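Local coordinates for protein MlnD (Bacillus methylotrophicus, PDB 5IL5) that probably dehydrates acyl-carrier-protein-bound intermediates as the dehydratase domain of a trans-AT polyketide synthase linked to the antibiotic macrolactin, at residues 218-229 against 279-287. Sequence-based numbering, arbitrary orientation.
Sequences IESVYQAVIYLA and LMELSGLVF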
ATOM      1  N   ILE A 218     -23.805  -3.905  12.949  1.00 32.68           N
ATOM      2  CA  ILE A 218     -23.774  -5.228  12.342  1.00 32.42           C
ATOM      3  C   ILE A 218     -23.743  -6.326  13.399  1.00 32.27           C
ATOM      4  O   ILE A 218     -24.149  -7.457  13.118  1.00 32.28           O
ATOM      5  CB  ILE A 218     -22.589  -5.342  11.359  1.00 32.43           C
ATOM      6  CG1 ILE A 218     -22.694  -6.619  10.514  1.00 32.36           C
ATOM      7  CG2 ILE A 218     -21.249  -5.319  12.088  1.00 32.44           C
ATOM      8  CD1 ILE A 218     -23.817  -6.618   9.496  1.00 32.64           C
ATOM      9  N   GLU A 219     -23.265  -6.037  14.612  1.00 32.34           N
ATOM     10  CA  GLU A 219     -23.330  -7.043  15.667  1.00 32.43           C
ATOM     11  C   GLU A 219     -24.744  -7.194  16.213  1.00 32.62           C
ATOM     12  O   GLU A 219     -25.122  -8.287  16.648  1.00 32.85           O
ATOM     13  CB  GLU A 219     -22.361  -6.698  16.795  1.00 32.68           C
ATOM     14  CG  GLU A 219     -22.154  -7.830  17.787  1.00 32.98           C
ATOM     15  CD  GLU A 219     -21.584  -9.079  17.153  1.00 32.97           C
ATOM     16  OE1 GLU A 219     -20.930  -8.978  16.094  1.00 32.74           O
ATOM     17  OE2 GLU A 219     -21.803 -10.169  17.712  1.00 33.34           O
ATOM     18  N   SER A 220     -25.535  -6.121  16.209  1.00 32.74           N
ATOM     19  CA  SER A 220     -26.958  -6.264  16.491  1.00 33.07           C
ATOM     20  C   SER A 220     -27.603  -7.249  15.527  1.00 33.16           C
ATOM     21  O   SER A 220     -28.478  -8.029  15.914  1.00 33.60           O
ATOM     22  CB  SER A 220     -27.652  -4.907  16.406  1.00 33.32           C
ATOM     23  OG  SER A 220     -27.257  -4.068  17.472  1.00 33.51           O
ATOM     24  N   VAL A 221     -27.191  -7.211  14.260  1.00 32.94           N
ATOM     25  CA  VAL A 221     -27.688  -8.163  13.272  1.00 33.20           C
ATOM     26  C   VAL A 221     -27.427  -9.585  13.740  1.00 33.36           C
ATOM     27  O   VAL A 221     -28.326 -10.432  13.747  1.00 33.97           O
ATOM     28  CB  VAL A 221     -27.044  -7.884  11.902  1.00 33.03           C
ATOM     29  CG1 VAL A 221     -27.216  -9.072  10.941  1.00 33.37           C
ATOM     30  CG2 VAL A 221     -27.603  -6.582  11.320  1.00 33.26           C
ATOM     31  N   TYR A 222     -26.190  -9.866  14.145  1.00 33.05           N
ATOM     32  CA  TYR A 222     -25.853 -11.200  14.619  1.00 33.40           C
ATOM     33  C   TYR A 222     -26.613 -11.527  15.898  1.00 33.91           C
ATOM     34  O   TYR A 222     -27.112 -12.646  16.061  1.00 34.62           O
ATOM     35  CB  TYR A 222     -24.339 -11.309  14.819  1.00 33.13           C
ATOM     36  CG  TYR A 222     -23.860 -12.713  15.102  1.00 33.66           C
ATOM     37  CD1 TYR A 222     -24.007 -13.705  14.151  1.00 34.04           C
ATOM     38  CD2 TYR A 222     -23.193 -13.031  16.276  1.00 33.98           C
ATOM     39  CE1 TYR A 222     -23.570 -14.986  14.375  1.00 34.73           C
ATOM     40  CE2 TYR A 222     -22.733 -14.315  16.503  1.00 34.68           C
ATOM     41  CZ  TYR A 222     -22.926 -15.284  15.551  1.00 35.05           C
ATOM     42  OH  TYR A 222     -22.462 -16.555  15.793  1.00 35.95           O
ATOM     43  N   GLN A 223     -26.730 -10.557  16.807  1.00 33.77           N
ATOM     44  CA  GLN A 223     -27.433 -10.796  18.064  1.00 34.38           C
ATOM     45  C   GLN A 223     -28.890 -11.180  17.820  1.00 35.03           C
ATOM     46  O   GLN A 223     -29.412 -12.097  18.463  1.00 35.87           O
ATOM     47  CB  GLN A 223     -27.335  -9.557  18.956  1.00 34.22           C
ATOM     48  CG  GLN A 223     -25.983  -9.396  19.640  1.00 34.10           C
ATOM     49  CD  GLN A 223     -25.754  -8.004  20.198  1.00 34.01           C
ATOM     50  OE1 GLN A 223     -26.696  -7.260  20.433  1.00 34.17           O
ATOM     51  NE2 GLN A 223     -24.495  -7.647  20.405  1.00 33.93           N
ATOM     52  N   ALA A 224     -29.564 -10.483  16.900  1.00 34.86           N
ATOM     53  CA  ALA A 224     -30.944 -10.823  16.563  1.00 35.68           C
ATOM     54  C   ALA A 224     -31.065 -12.279  16.128  1.00 36.38           C
ATOM     55  O   ALA A 224     -32.002 -12.981  16.527  1.00 37.44           O
ATOM     56  CB  ALA A 224     -31.454  -9.894  15.462  1.00 35.52           C
ATOM     57  N   VAL A 225     -30.126 -12.748  15.306  1.00 35.97           N
ATOM     58  CA  VAL A 225     -30.153 -14.127  14.836  1.00 36.77           C
ATOM     59  C   VAL A 225     -29.960 -15.097  15.994  1.00 37.47           C
ATOM     60  O   VAL A 225     -30.661 -16.112  16.096  1.00 38.71           O
ATOM     61  CB  VAL A 225     -29.088 -14.325  13.744  1.00 36.23           C
ATOM     62  CG1 VAL A 225     -29.071 -15.763  13.251  1.00 37.22           C
ATOM     63  CG2 VAL A 225     -29.345 -13.363  12.591  1.00 35.80           C
ATOM     64  N   ILE A 226     -29.009 -14.809  16.884  1.00 36.91           N
ATOM     65  CA  ILE A 226     -28.769 -15.699  18.016  1.00 37.75           C
ATOM     66  C   ILE A 226     -30.014 -15.795  18.883  1.00 38.75           C
ATOM     67  O   ILE A 226     -30.292 -16.836  19.490  1.00 40.03           O
ATOM     68  CB  ILE A 226     -27.582 -15.190  18.850  1.00 37.12           C
ATOM     69  CG1 ILE A 226     -26.296 -15.112  18.042  1.00 36.33           C
ATOM     70  CG2 ILE A 226     -27.351 -16.088  20.059  1.00 38.21           C
ATOM     71  CD1 ILE A 226     -25.306 -14.210  18.706  1.00 35.71           C
ATOM     72  N   TYR A 227     -30.780 -14.707  18.954  1.00 38.38           N
ATOM     73  CA  TYR A 227     -31.972 -14.692  19.788  1.00 39.41           C
ATOM     74  C   TYR A 227     -33.059 -15.586  19.205  1.00 40.71           C
ATOM     75  O   TYR A 227     -33.702 -16.354  19.929  1.00 42.14           O
ATOM     76  CB  TYR A 227     -32.463 -13.254  19.952  1.00 38.78           C
ATOM     77  CG  TYR A 227     -33.494 -13.115  21.035  1.00 39.83           C
ATOM     78  CD1 TYR A 227     -33.117 -12.858  22.347  1.00 39.97           C
ATOM     79  CD2 TYR A 227     -34.844 -13.264  20.757  1.00 40.88           C
ATOM     80  CE1 TYR A 227     -34.055 -12.744  23.346  1.00 41.07           C
ATOM     81  CE2 TYR A 227     -35.788 -13.152  21.749  1.00 42.01           C
ATOM     82  CZ  TYR A 227     -35.390 -12.893  23.040  1.00 42.07           C
ATOM     83  OH  TYR A 227     -36.336 -12.780  24.030  1.00 43.32           O
ATOM     84  N   LEU A 228     -33.280 -15.494  17.893  1.00 40.45           N
ATOM     85  CA  LEU A 228     -34.217 -16.391  17.227  1.00 41.87           C
ATOM     86  C   LEU A 228     -33.713 -17.823  17.238  1.00 42.81           C
ATOM     87  O   LEU A 228     -34.467 -18.752  17.542  1.00 44.54           O
ATOM     88  CB  LEU A 228     -34.455 -15.953  15.789  1.00 41.50           C
ATOM     89  CG  LEU A 228     -35.312 -14.710  15.549  1.00 41.26           C
ATOM     90  CD1 LEU A 228     -35.598 -14.635  14.057  1.00 41.46           C
ATOM     91  CD2 LEU A 228     -36.591 -14.677  16.380  1.00 42.56           C
ATOM     92  N   ALA A 229     -32.429 -18.021  16.933  1.00 41.89           N
ATOM     93  CA  ALA A 229     -31.894 -19.372  16.818  1.00 42.88           C
ATOM     94  C   ALA A 229     -31.751 -20.035  18.185  1.00 43.89           C
ATOM     95  O   ALA A 229     -32.047 -21.227  18.338  1.00 45.62           O
ATOM     96  CB  ALA A 229     -30.548 -19.319  16.096  1.00 41.70           C
ATOM     97  N   LEU A 279     -31.932  -0.406   5.083  1.00 32.28           N
ATOM     98  CA  LEU A 279     -30.619   0.181   4.847  1.00 33.65           C
ATOM     99  C   LEU A 279     -29.578  -0.862   4.480  1.00 33.71           C
ATOM    100  O   LEU A 279     -28.616  -0.541   3.775  1.00 35.44           O
ATOM    101  CB  LEU A 279     -30.136   0.928   6.100  1.00 33.30           C
ATOM    102  CG  LEU A 279     -31.100   1.920   6.755  1.00 33.19           C
ATOM    103  CD1 LEU A 279     -30.589   2.413   8.099  1.00 32.82           C
ATOM    104  CD2 LEU A 279     -31.320   3.093   5.832  1.00 35.43           C
ATOM    105  N   MET A 280     -29.743  -2.091   4.964  1.00 32.11           N
ATOM    106  CA  MET A 280     -28.808  -3.175   4.702  1.00 32.23           C
ATOM    107  C   MET A 280     -29.548  -4.492   4.897  1.00 30.93           C
ATOM    108  O   MET A 280     -30.373  -4.614   5.804  1.00 29.50           O
ATOM    109  CB  MET A 280     -27.585  -3.093   5.624  1.00 32.08           C
ATOM    110  CG  MET A 280     -26.560  -4.197   5.426  1.00 32.43           C
ATOM    111  SD  MET A 280     -25.070  -3.929   6.414  1.00 32.90           S
ATOM    112  CE  MET A 280     -25.708  -4.233   8.049  1.00 30.68           C
ATOM    113  N   GLU A 281     -29.254  -5.463   4.039  1.00 32.43           N
ATOM    114  CA  GLU A 281     -29.917  -6.759   4.045  1.00 31.82           C
ATOM    115  C   GLU A 281     -28.857  -7.842   4.153  1.00 32.04           C
ATOM    116  O   GLU A 281     -27.875  -7.819   3.406  1.00 33.47           O
ATOM    117  CB  GLU A 281     -30.751  -6.955   2.764  1.00 33.13           C
ATOM    118  CG  GLU A 281     -31.443  -8.310   2.652  1.00 33.08           C
ATOM    119  CD  GLU A 281     -32.131  -8.509   1.316  1.00 34.88           C
ATOM    120  OE1 GLU A 281     -31.957  -7.648   0.425  1.00 36.21           O
ATOM    121  OE2 GLU A 281     -32.829  -9.538   1.162  1.00 35.24           O
ATOM    122  N   LEU A 282     -29.059  -8.795   5.063  1.00 30.19           N
ATOM    123  CA  LEU A 282     -28.289 -10.038   5.072  1.00 30.69           C
ATOM    124  C   LEU A 282     -29.243 -11.202   4.865  1.00 30.83           C
ATOM    125  O   LEU A 282     -30.047 -11.524   5.747  1.00 29.72           O
ATOM    126  CB  LEU A 282     -27.498 -10.230   6.367  1.00 29.80           C
ATOM    127  CG  LEU A 282     -26.151  -9.524   6.428  1.00 30.51           C
ATOM    128  CD1 LEU A 282     -26.347  -8.086   6.851  1.00 29.97           C
ATOM    129  CD2 LEU A 282     -25.200 -10.271   7.354  1.00 30.47           C
ATOM    130  N   SER A 283     -29.119 -11.846   3.719  1.00 33.00           N
ATOM    131  CA  SER A 283     -29.993 -12.938   3.336  1.00 33.76           C
ATOM    132  C   SER A 283     -29.293 -14.280   3.528  1.00 34.55           C
ATOM    133  O   SER A 283     -28.076 -14.399   3.368  1.00 35.24           O
ATOM    134  CB  SER A 283     -30.421 -12.771   1.877  1.00 35.54           C
ATOM    135  OG  SER A 283     -31.466 -13.667   1.545  1.00 36.45           O
ATOM    136  N   GLY A 284     -30.086 -15.293   3.854  1.00 34.25           N
ATOM    137  CA  GLY A 284     -29.612 -16.667   3.901  1.00 35.54           C
ATOM    138  C   GLY A 284     -28.411 -16.916   4.789  1.00 35.04           C
ATOM    139  O   GLY A 284     -27.506 -17.668   4.404  1.00 36.56           O
ATOM    140  N   LEU A 285     -28.390 -16.326   5.981  1.00 33.19           N
ATOM    141  CA  LEU A 285     -27.398 -16.698   6.982  1.00 32.94           C
ATOM    142  C   LEU A 285     -27.707 -18.092   7.516  1.00 33.77           C
ATOM    143  O   LEU A 285     -28.838 -18.366   7.931  1.00 33.36           O
ATOM    144  CB  LEU A 285     -27.390 -15.685   8.129  1.00 31.04           C
ATOM    145  CG  LEU A 285     -26.399 -15.889   9.286  1.00 30.84           C
ATOM    146  CD1 LEU A 285     -26.063 -14.569   9.970  1.00 29.59           C
ATOM    147  CD2 LEU A 285     -26.923 -16.894  10.311  1.00 30.77           C
ATOM    148  N   VAL A 286     -26.700 -18.972   7.508  1.00 35.21           N
ATOM    149  CA  VAL A 286     -26.854 -20.356   7.943  1.00 36.54           C
ATOM    150  C   VAL A 286     -25.709 -20.716   8.882  1.00 36.81           C
ATOM    151  O   VAL A 286     -24.542 -20.442   8.581  1.00 37.34           O
ATOM    152  CB  VAL A 286     -26.897 -21.329   6.750  1.00 38.96           C
ATOM    153  CG1 VAL A 286     -27.323 -22.711   7.215  1.00 40.54           C
ATOM    154  CG2 VAL A 286     -27.845 -20.814   5.673  1.00 38.98           C
ATOM    155  N   PHE A 287     -26.039 -21.334  10.013  1.00 43.76           N
ATOM    156  CA  PHE A 287     -25.029 -21.758  10.976  1.00 44.86           C
ATOM    157  C   PHE A 287     -24.419 -23.098  10.578  1.00 50.01           C
ATOM    158  O   PHE A 287     -25.131 -24.039  10.219  1.00 50.62           O
ATOM    159  CB  PHE A 287     -25.632 -21.863  12.374  1.00 43.49           C
ATOM    160  CG  PHE A 287     -25.796 -20.548  13.062  1.00 41.24           C
ATOM    161  CD1 PHE A 287     -24.709 -19.925  13.654  1.00 40.90           C
ATOM    162  CD2 PHE A 287     -27.030 -19.927  13.118  1.00 39.78           C
ATOM    163  CE1 PHE A 287     -24.852 -18.711  14.292  1.00 39.19           C
ATOM    164  CE2 PHE A 287     -27.178 -18.713  13.756  1.00 37.98           C
ATOM    165  CZ  PHE A 287     -26.088 -18.103  14.341  1.00 37.71           C
TER
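F287 makes the broadest contact with the helix, wedging its ring among Y222, V225 and A229 where 279-287 ends. Its CE2 lies 3.5 Å from V225 CG1 and 4.1 Å from A229 CB. At the ring edge, Y222 OH sits in the F287 plane, 3.6 Å from F287 CE1; with CG anti to the backbone N (chi1 -171°), the tyrosine reaches it from the helix flank. V225 CG1 also meets L285, whose CD2 is 3.8 Å away. At the other end I218 CD1 packs against the M280 methyl CE, and I218 CD1 is 3.9 Å from L282 CD1; the bend of M280 at chi3 (70°) helps place its methyl. Between these ends V221 fits more loosely, its CG1 4.3 Å from L282 CD2, and also rests on V269 and V271 of strand 266-272. On the outer side of the strand, E281, S283 and V286 are partly exposed and turned from the helix; S283 OG hydrogen-bonds to D268 OD1. This is hotdog packing: the long central helix 215-229 lies against the curved antiparallel sheet, crossing strand 280-286 at -38°. No hydrogen bond or salt bridge joins the segments, so apolar burial and side-chain fit hold helix to sheet here.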